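Local coordinates for putative amidohydrolase (Unidentified, PDB 3MKV), which probably acts as a zinc-dependent prolidase of the amidohydrolase superfamily, hydrolysing dipeptides that end in proline, at residues A70-L75 / T87-P92; I93-L98 / R409-E414. All blocks are in the same frame, centred on the assembly; numbering follows the deposited sequence. Where two conformers were deposited one is given.

Contacts 1 and 2 show how one helix, 83-99, can serve two different parts of a barrel enzyme. Its earlier turns meet the loop 70-75 in contact 1, and its later turns meet the strand segment 409-414 in contact 2; the two centres lie 18 Å apart. Both contacts are partly buried, each with an apolar residue inside and an arginine nearer the solvent. Contact 1 adds a salt bridge to its aliphatic packing, whereas contact 2 rests on a CH-pi contact, and its arginine finds its charged partner in Glu-125. The two sites also touch, Ile-71 CG2 lying 3.9 Å from Ile-93 CD1.

Contact 1: A70-L75 / T87-P92; sequences AIEFNL and TLRAVP
Ile-71, in an irregular loop, comes closest in backbone to Ala-90 of helix 83-99, with 6.6 Å between their CA atoms. The helix is kinked in this region, because the N of Pro-92 makes no bond to the preceding turn.

Ile-71 meets the helix with both of its branches. Its CG1 sits between the backbone N and the carbonyl carbon (chi1 61°), and the chain then runs extended, which carries CD1 over one face of the Arg-89 guanidinium. There CD1 stands 3.6 Å from Arg-89 NE, over the outer part of the flat group rather than its middle. The other branch, CG2, reaches the root of the same residue, 3.9 Å from Arg-89 CB, and approaches Ala-90 N at 4.2 Å. The side chains of Ile-71 and Arg-89 run nearly perpendicular to one another, one methyl on the charged end and the other against the start of the chain.

Arg-89 bends at chi2 and chi3, and its NH1 donates to Glu-72 OE1 in a salt bridge of 2.9 Å. The bond is far from straight, with an N-H...O angle of 136°. It engages the lone pair of OE1 anti to the other oxygen, and OE1 itself sits 28° out of the guanidinium plane. The same oxygen also pairs with Arg-77, its stronger polar partner, so two positive groups converge on OE1 and probably help to keep the carboxylate ionised. Arg-89 also packs on Leu-123 of the second subunit.

The arrangement belongs to the metal-dependent hydrolase barrel. The loop follows strand 65-66, which carries the zinc ligand His-65, with the ligand His-67 directly after it. It packs on the helix of the beta-alpha-beta unit joining parallel strands 56-63 and 102-107, with the Ile-71 side chain about 14 Å from a zinc ion.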
ATOM      1  N   ALA A  70      -3.871  30.391 -13.155  1.00 54.19           N
ATOM      2  CA  ALA A  70      -5.172  30.195 -13.792  1.00 52.37           C
ATOM      3  C   ALA A  70      -5.057  30.636 -15.235  1.00 53.97           C
ATOM      4  O   ALA A  70      -5.595  31.673 -15.621  1.00 55.19           O
ATOM      5  CB  ALA A  70      -6.237  30.981 -13.083  1.00 51.96           C
ATOM      6  N   ILE A  71      -4.344  29.835 -16.024  1.00 54.66           N
ATOM      7  CA  ILE A  71      -3.987  30.192 -17.394  1.00 53.23           C
ATOM      8  C   ILE A  71      -5.124  29.946 -18.378  1.00 54.04           C
ATOM      9  O   ILE A  71      -5.032  30.336 -19.547  1.00 53.74           O
ATOM     10  CB  ILE A  71      -2.727  29.433 -17.880  1.00 52.70           C
ATOM     11  CG1 ILE A  71      -2.965  27.919 -17.876  1.00 51.29           C
ATOM     12  CG2 ILE A  71      -1.513  29.777 -17.028  1.00 43.03           C
ATOM     13  CD1 ILE A  71      -1.866  27.136 -18.600  1.00 53.33           C
ATOM     14  N   GLU A  72      -6.187  29.291 -17.914  1.00 51.49           N
ATOM     15  CA  GLU A  72      -7.427  29.222 -18.686  1.00 58.63           C
ATOM     16  C   GLU A  72      -8.672  29.118 -17.814  1.00 57.77           C
ATOM     17  O   GLU A  72      -8.572  28.939 -16.601  1.00 54.97           O
ATOM     18  CB  GLU A  72      -7.400  28.117 -19.755  1.00 59.20           C
ATOM     19  CG  GLU A  72      -6.291  27.083 -19.633  1.00 69.69           C
ATOM     20  CD  GLU A  72      -6.446  25.956 -20.653  1.00 75.43           C
ATOM     21  OE1 GLU A  72      -5.448  25.591 -21.324  1.00 77.48           O
ATOM     22  OE2 GLU A  72      -7.580  25.441 -20.791  1.00 90.94           O
ATOM     23  N   PHE A  73      -9.841  29.244 -18.445  1.00 58.78           N
ATOM     24  CA  PHE A  73     -11.135  29.171 -17.753  1.00 62.14           C
ATOM     25  C   PHE A  73     -11.466  27.790 -17.156  1.00 61.87           C
ATOM     26  O   PHE A  73     -12.221  27.696 -16.189  1.00 63.37           O
ATOM     27  CB  PHE A  73     -12.273  29.608 -18.689  1.00 66.91           C
ATOM     28  CG  PHE A  73     -12.374  31.105 -18.880  1.00 75.13           C
ATOM     29  CD1 PHE A  73     -11.778  31.726 -19.972  1.00 78.90           C
ATOM     30  CD2 PHE A  73     -13.075  31.893 -17.970  1.00 79.04           C
ATOM     31  CE1 PHE A  73     -11.873  33.104 -20.148  1.00 74.01           C
ATOM     32  CE2 PHE A  73     -13.174  33.274 -18.143  1.00 73.92           C
ATOM     33  CZ  PHE A  73     -12.575  33.873 -19.233  1.00 69.18           C
ATOM     34  N   ASN A  74     -10.919  26.725 -17.733  1.00 55.62           N
ATOM     35  CA  ASN A  74     -11.174  25.377 -17.234  1.00 54.22           C
ATOM     36  C   ASN A  74     -10.070  24.905 -16.272  1.00 54.48           C
ATOM     37  O   ASN A  74      -9.029  24.379 -16.687  1.00 55.04           O
ATOM     38  CB  ASN A  74     -11.349  24.400 -18.405  1.00 57.49           C
ATOM     39  CG  ASN A  74     -11.692  22.987 -17.951  1.00 60.29           C
ATOM     40  OD1 ASN A  74     -11.756  22.696 -16.754  1.00 69.27           O
ATOM     41  ND2 ASN A  74     -11.907  22.096 -18.916  1.00 50.88           N
ATOM     42  N   LEU A  75     -10.321  25.087 -14.981  1.00 50.96           N
ATOM     43  CA  LEU A  75      -9.312  24.875 -13.960  1.00 50.30           C
ATOM     44  C   LEU A  75      -8.974  23.399 -13.755  1.00 54.52           C
ATOM     45  O   LEU A  75      -7.805  23.039 -13.620  1.00 51.27           O
ATOM     46  CB  LEU A  75      -9.759  25.532 -12.655  1.00 48.46           C
ATOM     47  CG  LEU A  75      -9.988  27.043 -12.813  1.00 50.78           C
ATOM     48  CD1 LEU A  75     -10.416  27.684 -11.501  1.00 48.95           C
ATOM     49  CD2 LEU A  75      -8.733  27.712 -13.348  1.00 42.72           C
ATOM     50  N   THR A  87       3.923  26.660 -16.183  1.00 39.27           N
ATOM     51  CA  THR A  87       4.903  27.599 -15.668  1.00 38.71           C
ATOM     52  C   THR A  87       5.219  28.663 -16.712  1.00 41.99           C
ATOM     53  O   THR A  87       5.190  29.850 -16.427  1.00 43.95           O
ATOM     54  CB  THR A  87       6.231  26.877 -15.302  1.00 42.54           C
ATOM     55  OG1 THR A  87       6.017  25.956 -14.226  1.00 45.90           O
ATOM     56  CG2 THR A  87       7.280  27.871 -14.896  1.00 34.28           C
ATOM     57  N   LEU A  88       5.527  28.218 -17.923  1.00 44.46           N
ATOM     58  CA  LEU A  88       5.826  29.106 -19.037  1.00 45.97           C
ATOM     59  C   LEU A  88       4.636  29.998 -19.399  1.00 46.86           C
ATOM     60  O   LEU A  88       4.803  31.174 -19.725  1.00 49.64           O
ATOM     61  CB  LEU A  88       6.252  28.272 -20.253  1.00 47.87           C
ATOM     62  CG  LEU A  88       7.736  28.048 -20.575  1.00 49.53           C
ATOM     63  CD1 LEU A  88       8.672  28.222 -19.380  1.00 40.59           C
ATOM     64  CD2 LEU A  88       7.922  26.699 -21.249  1.00 50.96           C
ATOM     65  N   ARG A  89       3.429  29.447 -19.339  1.00 47.35           N
ATOM     66  CA  ARG A  89       2.234  30.247 -19.656  1.00 52.07           C
ATOM     67  C   ARG A  89       1.855  31.264 -18.580  1.00 51.97           C
ATOM     68  O   ARG A  89       1.058  32.160 -18.838  1.00 54.86           O
ATOM     69  CB  ARG A  89       1.036  29.360 -19.988  1.00 48.35           C
ATOM     70  CG  ARG A  89       1.132  28.689 -21.348  1.00 42.58           C
ATOM     71  CD  ARG A  89      -0.211  28.755 -22.051  1.00 59.60           C
ATOM     72  NE  ARG A  89      -0.905  27.472 -22.037  1.00 72.93           N
ATOM     73  CZ  ARG A  89      -2.205  27.324 -22.282  1.00 71.83           C
ATOM     74  NH1 ARG A  89      -2.758  26.114 -22.260  1.00 58.42           N
ATOM     75  NH2 ARG A  89      -2.956  28.392 -22.535  1.00 60.63           N
ATOM     76  N   ALA A  90       2.436  31.128 -17.390  1.00 50.88           N
ATOM     77  CA  ALA A  90       2.213  32.064 -16.282  1.00 50.90           C
ATOM     78  C   ALA A  90       3.091  33.313 -16.361  1.00 53.38           C
ATOM     79  O   ALA A  90       2.729  34.372 -15.841  1.00 57.21           O
ATOM     80  CB  ALA A  90       2.426  31.361 -14.935  1.00 52.92           C
ATOM     81  N   VAL A  91       4.244  33.188 -17.005  1.00 53.09           N
ATOM     82  CA  VAL A  91       5.187  34.305 -17.128  1.00 54.24           C
ATOM     83  C   VAL A  91       4.614  35.591 -17.774  1.00 52.80           C
ATOM     84  O   VAL A  91       4.713  36.684 -17.208  1.00 45.75           O
ATOM     85  CB  VAL A  91       6.463  33.856 -17.867  1.00 59.75           C
ATOM     86  CG1 VAL A  91       7.337  35.061 -18.209  1.00 51.41           C
ATOM     87  CG2 VAL A  91       7.243  32.803 -17.022  1.00 47.55           C
ATOM     88  N   PRO A  92       4.034  35.468 -18.974  1.00 51.68           N
ATOM     89  CA  PRO A  92       3.386  36.623 -19.584  1.00 52.87           C
ATOM     90  C   PRO A  92       2.287  37.200 -18.687  1.00 53.19           C
ATOM     91  O   PRO A  92       2.111  38.419 -18.626  1.00 57.85           O
ATOM     92  CB  PRO A  92       2.788  36.055 -20.878  1.00 53.85           C
ATOM     93  CG  PRO A  92       2.794  34.562 -20.698  1.00 54.58           C
ATOM     94  CD  PRO A  92       3.964  34.273 -19.826  1.00 52.03           C
TER

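Contact 2: I93-L98 / R409-E414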
ATOM      1  N   ILE A  93       1.564  36.333 -17.990  1.00 49.43           N
ATOM      2  CA  ILE A  93       0.512  36.774 -17.073  1.00 54.08           C
ATOM      3  C   ILE A  93       1.039  37.662 -15.948  1.00 50.44           C
ATOM      4  O   ILE A  93       0.489  38.723 -15.680  1.00 53.13           O
ATOM      5  CB  ILE A  93      -0.270  35.579 -16.479  1.00 54.23           C
ATOM      6  CG1 ILE A  93      -1.037  34.852 -17.591  1.00 53.86           C
ATOM      7  CG2 ILE A  93      -1.221  36.057 -15.393  1.00 52.61           C
ATOM      8  CD1 ILE A  93      -1.870  33.692 -17.120  1.00 51.85           C
ATOM      9  N   MET A  94       2.116  37.236 -15.304  1.00 53.50           N
ATOM     10  CA  MET A  94       2.707  38.030 -14.233  1.00 54.85           C
ATOM     11  C   MET A  94       3.243  39.371 -14.745  1.00 59.25           C
ATOM     12  O   MET A  94       3.170  40.395 -14.051  1.00 58.45           O
ATOM     13  CB  MET A  94       3.817  37.249 -13.529  1.00 55.61           C
ATOM     14  CG  MET A  94       3.331  36.257 -12.473  1.00 54.85           C
ATOM     15  SD  MET A  94       4.706  35.444 -11.627  1.00 54.07           S
ATOM     16  CE  MET A  94       5.472  34.568 -12.993  1.00 50.70           C
ATOM     17  N   ARG A  95       3.793  39.349 -15.955  1.00 57.98           N
ATOM     18  CA  ARG A  95       4.407  40.521 -16.561  1.00 59.00           C
ATOM     19  C   ARG A  95       3.358  41.603 -16.845  1.00 62.45           C
ATOM     20  O   ARG A  95       3.604  42.803 -16.685  1.00 60.59           O
ATOM     21  CB  ARG A  95       5.080  40.108 -17.866  1.00 61.94           C
ATOM     22  CG  ARG A  95       6.411  40.770 -18.115  1.00 70.26           C
ATOM     23  CD  ARG A  95       7.325  39.861 -18.935  1.00 78.27           C
ATOM     24  NE  ARG A  95       8.674  40.411 -19.023  1.00 83.33           N
ATOM     25  CZ  ARG A  95       8.985  41.482 -19.742  1.00 89.15           C
ATOM     26  NH1 ARG A  95       8.040  42.110 -20.434  1.00 94.74           N
ATOM     27  NH2 ARG A  95      10.235  41.926 -19.771  1.00 90.61           N
ATOM     28  N   ALA A  96       2.176  41.169 -17.265  1.00 59.89           N
ATOM     29  CA  ALA A  96       1.125  42.106 -17.616  1.00 50.85           C
ATOM     30  C   ALA A  96       0.519  42.773 -16.385  1.00 51.23           C
ATOM     31  O   ALA A  96       0.021  43.901 -16.480  1.00 54.19           O
ATOM     32  CB  ALA A  96       0.062  41.422 -18.444  1.00 46.21           C
ATOM     33  N   MET A  97       0.570  42.087 -15.237  1.00 47.03           N
ATOM     34  CA  MET A  97       0.012  42.633 -13.993  1.00 42.43           C
ATOM     35  C   MET A  97       0.842  43.830 -13.605  1.00 47.03           C
ATOM     36  O   MET A  97       0.308  44.893 -13.277  1.00 48.92           O
ATOM     37  CB  MET A  97       0.012  41.608 -12.844  1.00 38.15           C
ATOM     38  CG  MET A  97      -0.911  40.392 -13.037  1.00 42.43           C
ATOM     39  SD  MET A  97      -0.860  39.226 -11.647  1.00 36.88           S
ATOM     40  CE  MET A  97      -2.265  38.217 -11.991  1.00 38.59           C
ATOM     41  N   LEU A  98       2.160  43.645 -13.659  1.00 49.32           N
ATOM     42  CA  LEU A  98       3.116  44.688 -13.328  1.00 48.24           C
ATOM     43  C   LEU A  98       2.963  45.901 -14.249  1.00 52.35           C
ATOM     44  O   LEU A  98       3.019  47.045 -13.794  1.00 57.79           O
ATOM     45  CB  LEU A  98       4.534  44.125 -13.406  1.00 45.97           C
ATOM     46  CG  LEU A  98       5.644  44.992 -12.818  1.00 49.49           C
ATOM     47  CD1 LEU A  98       5.314  45.469 -11.394  1.00 45.41           C
ATOM     48  CD2 LEU A  98       6.972  44.213 -12.845  1.00 50.01           C
ATOM     49  N   ARG A 409      13.570  49.845  -8.708  1.00 63.72           N
ATOM     50  CA  ARG A 409      14.032  49.648 -10.072  1.00 63.55           C
ATOM     51  C   ARG A 409      12.893  49.963 -11.017  1.00 63.47           C
ATOM     52  O   ARG A 409      11.730  49.774 -10.682  1.00 64.26           O
ATOM     53  CB  ARG A 409      14.525  48.215 -10.302  1.00 63.31           C
ATOM     54  CG  ARG A 409      15.434  47.675  -9.207  1.00 72.56           C
ATOM     55  CD  ARG A 409      16.159  46.399  -9.626  1.00 76.22           C
ATOM     56  NE  ARG A 409      17.306  46.681 -10.489  1.00 99.95           N
ATOM     57  CZ  ARG A 409      18.372  45.889 -10.608  1.00106.38           C
ATOM     58  NH1 ARG A 409      18.444  44.761  -9.911  1.00107.82           N
ATOM     59  NH2 ARG A 409      19.370  46.227 -11.417  1.00104.50           N
ATOM     60  N   LEU A 410      13.235  50.461 -12.197  1.00 68.66           N
ATOM     61  CA  LEU A 410      12.249  50.783 -13.210  1.00 65.31           C
ATOM     62  C   LEU A 410      12.027  49.584 -14.100  1.00 63.58           C
ATOM     63  O   LEU A 410      12.959  49.054 -14.701  1.00 63.60           O
ATOM     64  CB  LEU A 410      12.714  51.966 -14.067  1.00 67.95           C
ATOM     65  CG  LEU A 410      12.937  53.297 -13.341  1.00 72.79           C
ATOM     66  CD1 LEU A 410      13.748  54.268 -14.198  1.00 71.85           C
ATOM     67  CD2 LEU A 410      11.609  53.919 -12.904  1.00 73.54           C
ATOM     68  N   PHE A 411      10.782  49.147 -14.184  1.00 60.25           N
ATOM     69  CA  PHE A 411      10.384  48.072 -15.079  0.50 58.03           C
ATOM     70  C   PHE A 411       9.888  48.679 -16.379  1.00 61.00           C
ATOM     71  O   PHE A 411       9.942  48.064 -17.445  1.00 62.93           O
ATOM     72  CB  PHE A 411       9.262  47.249 -14.445  0.50 50.28           C
ATOM     73  CG  PHE A 411       8.432  46.486 -15.442  0.50 48.22           C
ATOM     74  CD1 PHE A 411       7.129  46.870 -15.718  0.50 39.05           C
ATOM     75  CD2 PHE A 411       8.961  45.391 -16.117  0.50 42.83           C
ATOM     76  CE1 PHE A 411       6.366  46.167 -16.640  0.50 40.11           C
ATOM     77  CE2 PHE A 411       8.205  44.694 -17.047  0.50 32.84           C
ATOM     78  CZ  PHE A 411       6.910  45.079 -17.307  0.50 36.02           C
ATOM     79  N   VAL A 412       9.382  49.900 -16.265  1.00 62.70           N
ATOM     80  CA  VAL A 412       8.797  50.607 -17.387  1.00 64.86           C
ATOM     81  C   VAL A 412       8.940  52.105 -17.175  1.00 67.98           C
ATOM     82  O   VAL A 412       8.338  52.675 -16.266  1.00 69.22           O
ATOM     83  CB  VAL A 412       7.312  50.271 -17.532  1.00 63.41           C
ATOM     84  CG1 VAL A 412       6.572  51.399 -18.229  1.00 66.06           C
ATOM     85  CG2 VAL A 412       7.146  48.971 -18.283  1.00 69.30           C
ATOM     86  N   ASN A 413       9.747  52.737 -18.016  1.00 69.54           N
ATOM     87  CA  ASN A 413       9.914  54.179 -17.970  1.00 72.61           C
ATOM     88  C   ASN A 413       9.902  54.799 -19.362  1.00 74.74           C
ATOM     89  O   ASN A 413      10.948  54.978 -19.979  1.00 73.38           O
ATOM     90  CB  ASN A 413      11.217  54.534 -17.266  1.00 73.61           C
ATOM     91  CG  ASN A 413      11.492  56.017 -17.274  1.00 74.63           C
ATOM     92  OD1 ASN A 413      10.624  56.817 -17.627  1.00 74.22           O
ATOM     93  ND2 ASN A 413      12.704  56.398 -16.882  1.00 82.78           N
ATOM     94  N   GLU A 414       8.719  55.127 -19.858  1.00 76.50           N
ATOM     95  CA  GLU A 414       8.626  55.746 -21.170  1.00 83.70           C
ATOM     96  C   GLU A 414       8.437  57.257 -21.067  1.00 85.37           C
ATOM     97  O   GLU A 414       7.611  57.849 -21.762  1.00 83.61           O
ATOM     98  CB  GLU A 414       7.518  55.100 -22.001  1.00 84.20           C
ATOM     99  CG  GLU A 414       6.176  55.064 -21.334  1.00 85.40           C
ATOM    100  CD  GLU A 414       5.269  54.047 -21.980  1.00 96.34           C
ATOM    101  OE1 GLU A 414       4.043  54.289 -22.049  1.00103.54           O
ATOM    102  OE2 GLU A 414       5.790  53.004 -22.429  1.00 99.24           O
TER
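The guanidinium of Arg-95 has two neighbours of different kinds: its NH2 makes a salt bridge with Glu-125 OE1, outside the two segments, while Phe-411 CE2 lies over one of its faces. The second approach is loose, with 4.3 Å between Arg-95 NH1 and Phe-411 CE2 and the ring atom set over the outer part of the guanidinium. The Phe-411 side chain also touches Glu-125, so acid, base and aromatic group gather in one place. Pairing with Glu-125 probably limits how far the long, exposed arginine can swing away from the ring.

Firmer contact comes from Leu-98, three residues further along the helix. Its CD2 methyl lies above the Phe-411 ring, 3.9 Å from the centroid and 18° off the ring normal, a CH-pi interaction over the face. It is displaced toward the root of the ring, so that Leu-98 CD2 comes within 3.7 Å of Phe-411 CG. Leu-98 CG follows at 3.8 Å from Phe-411 CD1, and the two side chains run antiparallel alongside each other.

The phenyl group is brought there by a first torsion of 158°, which sets CG roughly opposite the backbone N and points the ring at the helix. Its far end meets the main chain, where Phe-411 CZ is 4.1 Å from Arg-95 O. Phe-411 was modelled in two conformers, and these contacts hold for one of them.

Phe-411 stands at a corner of strand 409-413, where it and Val-412 face Val-404 in a classic beta bulge. The side chains of Phe-411 and Val-412 both touch Arg-99 at the end of helix 83-99, and Leu-98 also rests on Val-404. The contact thereby joins this barrel helix to the antiparallel pair of strands 403-406 and 409-413.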